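PDB 5SUH: MSM0271 protein from Mycobacterium smegmatis, which serves as a double-ringed trimeric shell protein of the mycobacterial RMM microcompartment, probably helping to build its protein wall and possibly to control transport across it. Local coordinates for residues A[35-40]-A[179-184]; A[40-45]-A[185-190]; A[59-64]-A[105-110]; A[172-177]-A[221-226]; A[194-199]-A[210-215]. One frame throughout, in Å; residues are numbered along the deposited sequence.

Contact 1: residues A[35-40]-A[179-184]; sequences VYLLVE and ALFAAV
Val35 lays both methyls over one face of the Phe181 ring: CG2 stands 4.2 Å from the ring centroid, 19° off the normal and displaced toward the rim, a CH-pi contact, while Val35 CG1 reaches Phe181 CE1 at 3.9 Å. At the edge, near the ring plane, Leu37 CD1 lies 4.2 Å from Phe181 CE1. The same methyl packs on Val184, Leu37 CD1 lying 3.9 Å from Val184 CB, as the two side chains cross at about a right angle. Val35 CG2 further touches Leu180 CB at 4.1 Å. With its CG1 trans to the backbone N (chi1 179°), Val35 presents the two branches side by side to the ring.

One shell out, strand 32-39 is held by backbone hydrogen bonds to strand 66-73, Val35 to Glu71 and Leu37 to Ile69. The carboxylate of Glu71 also takes the backbone N-H of Leu180, a polar link tying strand 66-73 to the segment that leads into helix 182-192. Gln134 and Pro137 add further packing on Phe181, and Gln134 OE1 hydrogen-bonds Tyr36 N. The contact thus seats strand 32-39, outermost in the first sheet of this chain, against residues 180-184 of the second BMC half. Between the two segments no hydrogen bond forms; they adhere through interlocking hydrocarbon alone.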
# COMPACT_ATOMS: atom_id res chain seq x y z
N VAL A 35 -18.06 17.60 16.23
CA VAL A 35 -19.15 17.50 15.26
C VAL A 35 -20.19 16.48 15.76
O VAL A 35 -19.83 15.40 16.21
CB VAL A 35 -18.65 17.03 13.88
CG1 VAL A 35 -19.82 16.91 12.91
CG2 VAL A 35 -17.64 17.98 13.33
N TYR A 36 -21.48 16.85 15.71
CA TYR A 36 -22.59 15.93 16.04
C TYR A 36 -23.77 16.20 15.10
O TYR A 36 -24.46 17.21 15.27
CB TYR A 36 -23.04 16.08 17.51
CG TYR A 36 -24.25 15.24 17.91
CD1 TYR A 36 -25.56 15.73 17.77
CD2 TYR A 36 -24.09 13.95 18.41
CE1 TYR A 36 -26.66 14.95 18.12
CE2 TYR A 36 -25.19 13.17 18.77
CZ TYR A 36 -26.46 13.66 18.62
OH TYR A 36 -27.51 12.87 18.99
N LEU A 37 -24.04 15.30 14.17
CA LEU A 37 -25.04 15.58 13.15
C LEU A 37 -25.83 14.39 12.61
O LEU A 37 -25.25 13.36 12.25
CB LEU A 37 -24.39 16.25 11.94
CG LEU A 37 -24.73 17.73 11.72
CD1 LEU A 37 -24.43 18.10 10.28
CD2 LEU A 37 -26.18 18.08 12.10
N LEU A 38 -27.15 14.57 12.55
CA LEU A 38 -28.02 13.71 11.76
C LEU A 38 -28.05 14.11 10.31
O LEU A 38 -28.46 15.21 9.95
CB LEU A 38 -29.46 13.71 12.27
CG LEU A 38 -29.88 12.49 13.07
CD1 LEU A 38 -29.07 12.37 14.32
CD2 LEU A 38 -31.32 12.70 13.43
N VAL A 39 -27.61 13.17 9.48
CA VAL A 39 -27.69 13.28 8.04
C VAL A 39 -28.84 12.43 7.55
O VAL A 39 -28.74 11.21 7.48
CB VAL A 39 -26.39 12.83 7.40
CG1 VAL A 39 -26.49 12.93 5.91
CG2 VAL A 39 -25.21 13.66 7.96
N GLU A 40 -29.94 13.08 7.18
CA GLU A 40 -31.18 12.38 6.89
C GLU A 40 -31.31 12.11 5.38
O GLU A 40 -30.86 12.91 4.55
CB GLU A 40 -32.34 13.20 7.46
CG GLU A 40 -33.76 12.73 7.15
CD GLU A 40 -34.84 13.69 7.72
OE1 GLU A 40 -34.49 14.62 8.46
OE2 GLU A 40 -36.04 13.50 7.40
N ALA A 179 -13.47 18.82 9.79
CA ALA A 179 -13.49 18.06 8.56
C ALA A 179 -14.78 17.27 8.32
O ALA A 179 -15.17 17.07 7.17
CB ALA A 179 -12.28 17.11 8.52
N LEU A 180 -15.42 16.79 9.39
CA LEU A 180 -16.50 15.83 9.19
C LEU A 180 -17.74 16.52 8.59
O LEU A 180 -18.60 15.84 8.00
CB LEU A 180 -16.85 15.12 10.50
CG LEU A 180 -17.68 13.83 10.35
CD1 LEU A 180 -17.05 12.92 9.30
CD2 LEU A 180 -17.83 13.07 11.66
N PHE A 181 -17.78 17.85 8.64
CA PHE A 181 -18.92 18.58 8.05
C PHE A 181 -18.95 18.43 6.53
O PHE A 181 -19.95 18.76 5.89
CB PHE A 181 -18.87 20.07 8.39
CG PHE A 181 -19.38 20.40 9.76
CD1 PHE A 181 -20.64 20.00 10.17
CD2 PHE A 181 -18.57 21.08 10.66
CE1 PHE A 181 -21.11 20.32 11.45
CE2 PHE A 181 -19.03 21.39 11.93
CZ PHE A 181 -20.31 21.01 12.32
N ALA A 182 -17.86 17.93 5.97
CA ALA A 182 -17.79 17.68 4.54
C ALA A 182 -18.85 16.65 4.14
O ALA A 182 -19.31 16.61 2.98
CB ALA A 182 -16.41 17.23 4.14
N ALA A 183 -19.20 15.80 5.10
CA ALA A 183 -20.21 14.77 4.90
C ALA A 183 -21.57 15.37 4.56
O ALA A 183 -22.20 14.97 3.58
CB ALA A 183 -20.32 13.88 6.12
N VAL A 184 -22.02 16.33 5.37
CA VAL A 184 -23.35 16.89 5.15
C VAL A 184 -23.33 17.79 3.90
O VAL A 184 -24.32 17.83 3.16
CB VAL A 184 -23.88 17.67 6.40
CG1 VAL A 184 -23.11 18.97 6.66
CG2 VAL A 184 -25.35 17.99 6.23

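Contact 2: residues A[40-45]-A[185-190]; sequences EDLQRQ and AANEAE
Asn187 and Glu190, about one turn apart on helix 182-192, grip the loop and first turn of helix 44-49, whose N-cap position is Gln43. This is the tight side. Gln43 N donates to Asn187 OD1 at 2.8 Å, nearly straight at 176° and in the plane of the side-chain carbonyl. Glu190 reaches across with an extended chain and takes Gln45 N on the syn lone pair of OE2 at 2.9 Å; its OE1 binds Phe46 N. The carboxylate therefore covers amides of the first helical turn, a place where positive helix-end potential would probably favour its ionised form. Nearer helix 182-192, Glu190 CG packs 3.7 Å from Gln43 CB.

The amide of Gln45 turns to the second BMC half, binding Leu196 O and Val198 N. The outer side is looser: Glu40 is exposed, and so is Arg44, its NE 5.3 Å from Glu190 OE2 and not in contact with it, though it touches Tyr62 of the second subunit. Gln43 packs its CB and CG on helix 182-192, but the bend at its second torsion (chi2 -59°) turns the amide back along its own loop, where NE2 meets Asp41 O from above the carbonyl plane at 3.0 Å.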
# COMPACT_ATOMS: atom_id res chain seq x y z
N GLU A 40 -29.94 13.08 7.18
CA GLU A 40 -31.18 12.38 6.89
C GLU A 40 -31.31 12.11 5.38
O GLU A 40 -30.86 12.91 4.55
CB GLU A 40 -32.34 13.20 7.46
CG GLU A 40 -33.76 12.73 7.15
CD GLU A 40 -34.84 13.69 7.72
OE1 GLU A 40 -34.49 14.62 8.46
OE2 GLU A 40 -36.04 13.50 7.40
N ASP A 41 -31.84 10.93 5.03
CA ASP A 41 -32.07 10.51 3.64
C ASP A 41 -30.80 10.55 2.72
O ASP A 41 -30.64 11.50 1.95
CB ASP A 41 -33.20 11.36 3.02
CG ASP A 41 -33.63 10.86 1.63
OD1 ASP A 41 -33.59 9.63 1.40
OD2 ASP A 41 -33.96 11.69 0.76
N LEU A 42 -29.93 9.54 2.78
CA LEU A 42 -28.69 9.54 1.97
C LEU A 42 -28.91 9.47 0.45
O LEU A 42 -29.65 8.62 -0.04
CB LEU A 42 -27.77 8.38 2.39
CG LEU A 42 -27.16 8.51 3.80
CD1 LEU A 42 -26.44 7.25 4.19
CD2 LEU A 42 -26.23 9.71 3.90
N GLN A 43 -28.26 10.36 -0.29
CA GLN A 43 -28.34 10.33 -1.76
C GLN A 43 -27.41 9.23 -2.33
O GLN A 43 -26.43 8.87 -1.70
CB GLN A 43 -28.04 11.72 -2.35
CG GLN A 43 -28.88 12.83 -1.78
CD GLN A 43 -30.38 12.62 -1.99
OE1 GLN A 43 -30.88 12.70 -3.11
NE2 GLN A 43 -31.09 12.36 -0.91
N ARG A 44 -27.69 8.72 -3.53
CA ARG A 44 -27.02 7.47 -3.94
C ARG A 44 -25.52 7.59 -4.25
O ARG A 44 -24.76 6.66 -3.95
CB ARG A 44 -27.76 6.85 -5.12
CG ARG A 44 -27.54 7.51 -6.44
CD ARG A 44 -28.25 6.73 -7.52
NE ARG A 44 -27.98 7.28 -8.85
CZ ARG A 44 -28.53 6.84 -9.97
NH1 ARG A 44 -29.39 5.82 -9.94
NH2 ARG A 44 -28.20 7.40 -11.12
N GLN A 45 -25.06 8.72 -4.80
CA GLN A 45 -23.62 8.88 -5.05
C GLN A 45 -22.85 8.98 -3.76
O GLN A 45 -21.73 8.47 -3.63
CB GLN A 45 -23.32 10.12 -5.86
CG GLN A 45 -23.40 9.95 -7.30
CD GLN A 45 -22.75 11.12 -8.00
OE1 GLN A 45 -21.53 11.16 -8.16
NE2 GLN A 45 -23.58 12.06 -8.44
N ALA A 185 -22.20 18.47 3.65
CA ALA A 185 -22.10 19.33 2.46
C ALA A 185 -22.22 18.50 1.18
O ALA A 185 -22.96 18.90 0.27
CB ALA A 185 -20.78 20.13 2.47
N ALA A 186 -21.57 17.34 1.12
CA ALA A 186 -21.66 16.48 -0.09
C ALA A 186 -23.09 15.98 -0.31
O ALA A 186 -23.62 16.12 -1.41
CB ALA A 186 -20.71 15.28 0.00
N ASN A 187 -23.71 15.44 0.75
CA ASN A 187 -25.07 14.92 0.65
C ASN A 187 -26.11 16.01 0.30
O ASN A 187 -27.02 15.76 -0.49
CB ASN A 187 -25.49 14.23 1.96
CG ASN A 187 -26.75 13.35 1.79
OD1 ASN A 187 -26.74 12.33 1.08
ND2 ASN A 187 -27.83 13.76 2.43
N GLU A 188 -25.95 17.23 0.84
CA GLU A 188 -26.88 18.29 0.52
C GLU A 188 -26.74 18.72 -0.97
O GLU A 188 -27.76 18.93 -1.67
CB GLU A 188 -26.69 19.50 1.45
CG GLU A 188 -27.29 19.28 2.83
CD GLU A 188 -28.76 18.84 2.76
OE1 GLU A 188 -29.58 19.52 2.10
OE2 GLU A 188 -29.09 17.80 3.37
N ALA A 189 -25.50 18.81 -1.45
CA ALA A 189 -25.26 19.16 -2.86
C ALA A 189 -25.93 18.16 -3.81
O ALA A 189 -26.57 18.55 -4.78
CB ALA A 189 -23.76 19.26 -3.16
N GLU A 190 -25.81 16.87 -3.53
CA GLU A 190 -26.38 15.91 -4.47
C GLU A 190 -27.92 15.97 -4.47
O GLU A 190 -28.56 15.72 -5.50
CB GLU A 190 -25.90 14.49 -4.15
CG GLU A 190 -26.39 13.49 -5.17
CD GLU A 190 -26.01 12.06 -4.85
OE1 GLU A 190 -25.32 11.82 -3.83
OE2 GLU A 190 -26.38 11.18 -5.67

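Contact 3: residues A[59-64]-A[105-110]; sequences YPPYEG and VLEIHS
In the first BMC half, the loop ahead of strand 66-73 sets Pro61 and Tyr59 against a His-carboxylate pair, His109 and Glu107, on strand 104-110. Pro61 covers one face of the imidazole: its CB sits over the ring centre, 3.8 Å from the His109 centroid and 11° off the normal, a CH-pi contact with the two side chains crossing at about a right angle. At the ring edge, near its plane, Tyr59 O lies 3.4 Å from His109 CE1. The pyrrolidine also borders the carboxylate, with Pro61 CG 4.2 Å from Glu107 OE2.

Being two residues apart, His109 and Glu107 share one side of the strand, and His109 CG, placed between the backbone N and carbonyl carbon (chi1 58°), brings ND1 back toward the glutamate. Proline over one face and carboxylate at the edge would together hold the ring's rotation. Gln93 and Glu65 touch His109 as well, and a backbone bond to Pro94 anchors Tyr59 beside strand 93-99. Pro60 and Tyr59 pack on Ser163 and Met164, respectively, of the second subunit. The His109 ND1-H is shared by both syn lone pairs of the carboxylate, Glu107 OE1 at 3.1 Å in the ring plane and Glu107 OE2 at 3.0 Å, tilted from it.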
# COMPACT_ATOMS: atom_id res chain seq x y z
N TYR A 59 -19.58 -1.51 7.52
CA TYR A 59 -20.72 -1.75 6.62
C TYR A 59 -20.96 -0.55 5.70
O TYR A 59 -20.77 0.61 6.08
CB TYR A 59 -22.00 -2.04 7.40
CG TYR A 59 -21.92 -3.29 8.23
CD1 TYR A 59 -22.18 -4.54 7.68
CD2 TYR A 59 -21.54 -3.21 9.56
CE1 TYR A 59 -22.09 -5.68 8.47
CE2 TYR A 59 -21.45 -4.35 10.35
CZ TYR A 59 -21.72 -5.57 9.80
OH TYR A 59 -21.61 -6.67 10.60
N PRO A 60 -21.29 -0.82 4.44
CA PRO A 60 -21.67 0.25 3.52
C PRO A 60 -23.14 0.68 3.69
O PRO A 60 -24.04 -0.16 3.79
CB PRO A 60 -21.40 -0.37 2.15
CG PRO A 60 -21.54 -1.84 2.37
CD PRO A 60 -21.04 -2.10 3.74
N PRO A 61 -23.39 2.00 3.79
CA PRO A 61 -24.77 2.49 3.83
C PRO A 61 -25.40 2.39 2.44
O PRO A 61 -24.67 2.20 1.47
CB PRO A 61 -24.60 3.95 4.30
CG PRO A 61 -23.24 4.33 3.83
CD PRO A 61 -22.40 3.08 3.96
N TYR A 62 -26.72 2.49 2.35
CA TYR A 62 -27.43 2.44 1.06
C TYR A 62 -28.33 3.68 0.88
O TYR A 62 -28.65 4.37 1.84
CB TYR A 62 -28.26 1.15 0.93
CG TYR A 62 -27.41 -0.09 1.05
CD1 TYR A 62 -26.38 -0.33 0.17
CD2 TYR A 62 -27.61 -1.00 2.09
CE1 TYR A 62 -25.58 -1.43 0.28
CE2 TYR A 62 -26.82 -2.11 2.22
CZ TYR A 62 -25.80 -2.33 1.32
OH TYR A 62 -25.00 -3.44 1.44
N GLU A 63 -28.71 3.94 -0.36
CA GLU A 63 -29.57 5.07 -0.69
C GLU A 63 -30.87 5.02 0.11
O GLU A 63 -31.49 3.96 0.23
CB GLU A 63 -29.85 5.08 -2.19
CG GLU A 63 -30.88 6.07 -2.66
CD GLU A 63 -31.22 5.91 -4.14
OE1 GLU A 63 -30.83 4.88 -4.75
OE2 GLU A 63 -31.90 6.80 -4.69
N GLY A 64 -31.25 6.15 0.70
CA GLY A 64 -32.51 6.24 1.41
C GLY A 64 -32.43 5.98 2.90
O GLY A 64 -33.40 6.22 3.59
N VAL A 105 -13.36 9.66 14.84
CA VAL A 105 -14.49 9.74 13.91
C VAL A 105 -15.37 8.49 13.94
O VAL A 105 -14.86 7.36 14.01
CB VAL A 105 -13.97 10.00 12.46
CG1 VAL A 105 -15.09 9.99 11.44
CG2 VAL A 105 -13.20 11.31 12.40
N LEU A 106 -16.68 8.69 13.88
CA LEU A 106 -17.63 7.56 13.81
C LEU A 106 -18.77 7.88 12.85
O LEU A 106 -19.28 9.00 12.81
CB LEU A 106 -18.20 7.22 15.19
CG LEU A 106 -19.45 6.32 15.23
CD1 LEU A 106 -19.10 4.85 14.95
CD2 LEU A 106 -20.21 6.47 16.54
N GLU A 107 -19.17 6.89 12.06
CA GLU A 107 -20.43 6.97 11.31
C GLU A 107 -21.27 5.75 11.67
O GLU A 107 -20.78 4.62 11.63
CB GLU A 107 -20.18 7.05 9.80
CG GLU A 107 -21.44 7.23 8.94
CD GLU A 107 -22.06 5.90 8.49
OE1 GLU A 107 -21.59 4.83 8.92
OE2 GLU A 107 -23.03 5.92 7.72
N ILE A 108 -22.53 5.96 12.04
CA ILE A 108 -23.45 4.83 12.20
C ILE A 108 -24.67 5.14 11.35
O ILE A 108 -24.97 6.32 11.09
CB ILE A 108 -23.84 4.56 13.70
CG1 ILE A 108 -24.55 5.75 14.33
CG2 ILE A 108 -22.61 4.19 14.54
CD1 ILE A 108 -25.06 5.48 15.73
N HIS A 109 -25.36 4.10 10.87
CA HIS A 109 -26.50 4.30 9.98
C HIS A 109 -27.54 3.20 10.17
O HIS A 109 -27.25 2.15 10.77
CB HIS A 109 -26.06 4.36 8.52
CG HIS A 109 -25.33 3.14 8.06
ND1 HIS A 109 -23.96 3.10 7.93
CD2 HIS A 109 -25.77 1.91 7.74
CE1 HIS A 109 -23.59 1.90 7.54
NE2 HIS A 109 -24.67 1.15 7.41
N SER A 110 -28.75 3.47 9.70
CA SER A 110 -29.87 2.53 9.74
C SER A 110 -30.96 2.91 8.76
O SER A 110 -31.05 4.06 8.33
CB SER A 110 -30.47 2.47 11.14
OG SER A 110 -31.64 1.64 11.18

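Contact 4: residues A[172-177]-A[221-226]; sequences LVYEMT and VARDHI
The Tyr174 ring carries Ile226 on one face and Arg223 at its edge. Ile226 CG2 stands 3.9 Å from the ring centroid, 19° off the normal and toward the rim, a CH-pi contact that brings it to 3.7 Å from Tyr174 CE1. Near the ring plane, Arg223 CG comes 3.9 Å from Tyr174 CE1. The guanidinium does not stack on the tyrosine; the two planes stand 70° apart. Bent at its third torsion (chi3 62°), the arginine swings its end to the neighbouring Asp224, where Arg223 NH1 makes a salt bridge to Asp224 OD1 at 3.0 Å. Leu172 continues the apolar seam, its CD1 4.0 Å from Arg223 CB and its CD2 4.5 Å from Ala222 CB.

These residues join strand 170-177 of the second BMC sheet to helix 216-232; the axes of 172-177 and 221-226 pass 9.7 Å apart and run nearly parallel. Tyr174 OH is hydrogen-bonded to Thr227 one residue beyond, and His142 of the adjacent strand also meets the ring. From the other face of the strand, Val173 packs on Leu76 of the fourth subunit, and Glu175 OE1 hydrogen-bonds Leu76 N there. Arg223 thus plays a double part: its methylenes join the buried hydrophobic layer, while its charge is probably offset by the adjacent Asp224.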
# COMPACT_ATOMS: atom_id res chain seq x y z
N LEU A 172 -16.16 22.42 -8.72
CA LEU A 172 -16.31 23.14 -7.46
C LEU A 172 -15.44 22.53 -6.37
O LEU A 172 -15.50 21.32 -6.13
CB LEU A 172 -17.75 23.14 -7.00
CG LEU A 172 -18.02 23.47 -5.53
CD1 LEU A 172 -17.68 24.93 -5.19
CD2 LEU A 172 -19.46 23.15 -5.20
N VAL A 173 -14.63 23.35 -5.71
CA VAL A 173 -13.88 22.86 -4.55
C VAL A 173 -14.38 23.64 -3.34
O VAL A 173 -14.65 24.84 -3.44
CB VAL A 173 -12.32 23.00 -4.70
CG1 VAL A 173 -11.75 22.00 -5.72
CG2 VAL A 173 -11.91 24.43 -5.07
N TYR A 174 -14.52 22.95 -2.21
CA TYR A 174 -15.05 23.55 -0.99
C TYR A 174 -14.32 22.98 0.23
O TYR A 174 -14.29 21.75 0.47
CB TYR A 174 -16.54 23.28 -0.86
CG TYR A 174 -17.34 24.37 -0.21
CD1 TYR A 174 -18.35 25.03 -0.92
CD2 TYR A 174 -17.13 24.74 1.12
CE1 TYR A 174 -19.11 26.04 -0.33
CE2 TYR A 174 -17.88 25.75 1.71
CZ TYR A 174 -18.88 26.39 0.97
OH TYR A 174 -19.64 27.39 1.54
N GLU A 175 -13.73 23.87 1.02
CA GLU A 175 -12.96 23.46 2.17
C GLU A 175 -13.53 24.06 3.46
O GLU A 175 -13.80 25.27 3.51
CB GLU A 175 -11.48 23.84 1.98
CG GLU A 175 -10.56 23.23 3.05
CD GLU A 175 -9.07 23.45 2.80
OE1 GLU A 175 -8.69 24.30 1.96
OE2 GLU A 175 -8.27 22.74 3.44
N MET A 176 -13.62 23.24 4.50
CA MET A 176 -14.20 23.63 5.79
C MET A 176 -13.52 22.95 6.97
O MET A 176 -12.77 21.97 6.80
CB MET A 176 -15.68 23.27 5.82
CG MET A 176 -15.84 21.74 5.68
SD MET A 176 -17.25 21.28 4.71
CE MET A 176 -16.67 21.68 3.07
N THR A 177 -13.81 23.43 8.18
CA THR A 177 -13.35 22.75 9.38
C THR A 177 -14.34 22.98 10.55
O THR A 177 -14.92 24.05 10.67
CB THR A 177 -11.90 23.17 9.77
OG1 THR A 177 -11.43 22.29 10.79
CG2 THR A 177 -11.78 24.64 10.26
N VAL A 221 -25.32 26.00 -8.27
CA VAL A 221 -26.47 25.70 -7.44
C VAL A 221 -26.06 24.96 -6.16
O VAL A 221 -26.57 25.23 -5.07
CB VAL A 221 -27.51 24.90 -8.22
CG1 VAL A 221 -28.62 24.33 -7.31
CG2 VAL A 221 -28.12 25.79 -9.27
N ALA A 222 -25.11 24.03 -6.30
CA ALA A 222 -24.63 23.26 -5.14
C ALA A 222 -23.86 24.16 -4.18
O ALA A 222 -24.13 24.14 -2.97
CB ALA A 222 -23.80 22.12 -5.57
N ARG A 223 -22.95 24.99 -4.70
CA ARG A 223 -22.18 25.85 -3.81
C ARG A 223 -23.08 26.80 -2.97
O ARG A 223 -22.87 26.95 -1.75
CB ARG A 223 -21.17 26.70 -4.58
CG ARG A 223 -20.40 27.64 -3.64
CD ARG A 223 -19.86 28.83 -4.35
NE ARG A 223 -20.99 29.59 -4.89
CZ ARG A 223 -20.88 30.53 -5.83
NH1 ARG A 223 -21.98 31.15 -6.26
NH2 ARG A 223 -19.70 30.84 -6.37
N ASP A 224 -24.05 27.44 -3.62
CA ASP A 224 -24.99 28.35 -2.92
C ASP A 224 -25.75 27.63 -1.80
O ASP A 224 -25.94 28.17 -0.71
CB ASP A 224 -26.00 28.99 -3.89
CG ASP A 224 -25.35 30.00 -4.84
OD1 ASP A 224 -24.27 30.53 -4.48
OD2 ASP A 224 -25.93 30.28 -5.93
N HIS A 225 -26.22 26.42 -2.09
CA HIS A 225 -26.95 25.66 -1.10
C HIS A 225 -26.04 25.26 0.07
O HIS A 225 -26.41 25.39 1.25
CB HIS A 225 -27.57 24.45 -1.75
CG HIS A 225 -28.35 23.57 -0.83
ND1 HIS A 225 -29.42 24.03 -0.09
CD2 HIS A 225 -28.25 22.24 -0.57
CE1 HIS A 225 -29.93 23.03 0.60
NE2 HIS A 225 -29.24 21.93 0.33
N ILE A 226 -24.83 24.80 -0.25
CA ILE A 226 -23.90 24.39 0.80
C ILE A 226 -23.62 25.53 1.79
O ILE A 226 -23.62 25.32 3.01
CB ILE A 226 -22.57 23.90 0.22
CG1 ILE A 226 -22.74 22.58 -0.51
CG2 ILE A 226 -21.53 23.71 1.32
CD1 ILE A 226 -21.42 22.16 -1.23

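Contact 5: residues A[194-199]-A[210-215]; sequences PGLTVV and LYIGGS
Strands 197-202 and 208-214 form a beta hairpin of the second BMC sheet, and here the short strand axes lie 4.8 Å apart at 144°, antiparallel with a marked twist. Thr197 and Gly213 are a hydrogen-bonded pair: Thr197 N donates to Gly213 O at 2.8 Å, and Gly213 N returns a bond to Thr197 O at 2.9 Å. Val198 and Ile212 follow as a non-hydrogen-bonded pair, beyond which Val199 N bonds Tyr211 O at 2.9 Å. Thr197 O takes a second, weaker approach from Ile212 CA at 3.4 Å, a CA-H...O contact.

Where Thr197 pairs with Gly213 there is no side chain opposite it. Just before the strand, Leu196 leans on Ile212, Leu196 CD2 touching Ile212 CG2 at 3.9 Å, and both also rest on Ala189 of helix 182-192. Leu196 O and Val198 N are taken by the amide of Gln45, which links the start of this hairpin to the first BMC half. The phenol of Tyr211 leads away from the hairpin, its OH hydrogen-bonding Glu79 of the fourth subunit. At the root of that side chain, Tyr211 CB lies 3.9 Å from Val199 CB.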
# COMPACT_ATOMS: atom_id res chain seq x y z
N PRO A 194 -28.88 16.68 -8.68
CA PRO A 194 -28.61 15.22 -8.82
C PRO A 194 -27.77 14.79 -10.04
O PRO A 194 -27.25 13.68 -10.05
CB PRO A 194 -30.03 14.61 -8.87
CG PRO A 194 -30.91 15.72 -9.26
CD PRO A 194 -30.31 17.01 -8.78
N GLY A 195 -27.62 15.65 -11.04
CA GLY A 195 -26.76 15.36 -12.18
C GLY A 195 -25.26 15.54 -11.93
O GLY A 195 -24.46 15.21 -12.79
N LEU A 196 -24.87 16.08 -10.78
CA LEU A 196 -23.45 16.35 -10.51
C LEU A 196 -22.65 15.07 -10.30
O LEU A 196 -23.21 13.97 -10.19
CB LEU A 196 -23.25 17.27 -9.29
CG LEU A 196 -23.74 16.86 -7.88
CD1 LEU A 196 -22.91 15.79 -7.20
CD2 LEU A 196 -23.75 18.08 -7.00
N THR A 197 -21.34 15.24 -10.25
CA THR A 197 -20.43 14.13 -10.06
C THR A 197 -19.62 14.34 -8.78
O THR A 197 -18.91 15.32 -8.66
CB THR A 197 -19.45 14.00 -11.23
OG1 THR A 197 -20.18 13.90 -12.47
CG2 THR A 197 -18.56 12.80 -11.03
N VAL A 198 -19.75 13.44 -7.82
CA VAL A 198 -18.95 13.51 -6.60
C VAL A 198 -17.57 12.88 -6.85
O VAL A 198 -17.44 11.66 -6.96
CB VAL A 198 -19.67 12.84 -5.45
CG1 VAL A 198 -18.87 12.97 -4.17
CG2 VAL A 198 -21.05 13.48 -5.30
N VAL A 199 -16.56 13.74 -6.98
CA VAL A 199 -15.23 13.30 -7.39
C VAL A 199 -14.43 12.79 -6.20
O VAL A 199 -13.71 11.80 -6.29
CB VAL A 199 -14.46 14.43 -8.11
CG1 VAL A 199 -13.06 14.00 -8.46
CG2 VAL A 199 -15.20 14.85 -9.38
N LEU A 210 -14.12 18.99 -0.43
CA LEU A 210 -15.15 18.49 -1.32
C LEU A 210 -14.78 18.83 -2.77
O LEU A 210 -14.46 19.98 -3.08
CB LEU A 210 -16.51 19.10 -0.92
CG LEU A 210 -17.76 18.68 -1.69
CD1 LEU A 210 -17.86 17.15 -1.75
CD2 LEU A 210 -19.03 19.28 -1.07
N TYR A 211 -14.82 17.83 -3.66
CA TYR A 211 -14.59 18.01 -5.10
C TYR A 211 -15.83 17.56 -5.88
O TYR A 211 -16.20 16.38 -5.85
CB TYR A 211 -13.39 17.19 -5.60
CG TYR A 211 -12.00 17.63 -5.19
CD1 TYR A 211 -11.52 17.37 -3.90
CD2 TYR A 211 -11.13 18.17 -6.12
CE1 TYR A 211 -10.21 17.72 -3.54
CE2 TYR A 211 -9.83 18.52 -5.78
CZ TYR A 211 -9.38 18.30 -4.48
OH TYR A 211 -8.09 18.64 -4.15
N ILE A 212 -16.45 18.49 -6.59
CA ILE A 212 -17.68 18.26 -7.34
C ILE A 212 -17.59 18.75 -8.79
O ILE A 212 -17.11 19.86 -9.06
CB ILE A 212 -18.88 18.94 -6.60
CG1 ILE A 212 -19.30 18.09 -5.41
CG2 ILE A 212 -20.07 19.13 -7.51
CD1 ILE A 212 -20.39 18.72 -4.61
N GLY A 213 -18.02 17.92 -9.73
CA GLY A 213 -17.98 18.23 -11.15
C GLY A 213 -19.37 18.30 -11.76
O GLY A 213 -20.30 17.65 -11.27
N GLY A 214 -19.54 19.12 -12.79
CA GLY A 214 -20.82 19.23 -13.48
C GLY A 214 -20.85 20.41 -14.43
O GLY A 214 -19.78 21.01 -14.70
N SER A 215 -22.05 20.81 -14.87
CA SER A 215 -22.17 22.03 -15.67
C SER A 215 -21.98 23.21 -14.73
O SER A 215 -22.20 23.08 -13.51
CB SER A 215 -23.52 22.11 -16.35
OG SER A 215 -24.54 22.37 -15.39

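In the fold
The two BMC halves each fold as a four-stranded antiparallel sheet of order 1-2-4-3 with flanking helices. Contacts 1 and 2, with centres 11 Å apart, share Glu40 and helix 182-192 and bind the first half to the second. Contact 3 stays within the first half, nested in the chain loops that both close. In the second, contact 4 packs strand 170-177 on helix 216-232; contact 5, nested inside it, pairs 197-202 with 208-214, the neighbour of 170-177. The centres of contacts 3 and 4 lie 22 Å apart. Contacts 2 and 3 touch the second subunit, contacts 4 and 5 the fourth, consistent with both halves contributing to subunit interfaces, whereas contact 1 is touched by no other chain.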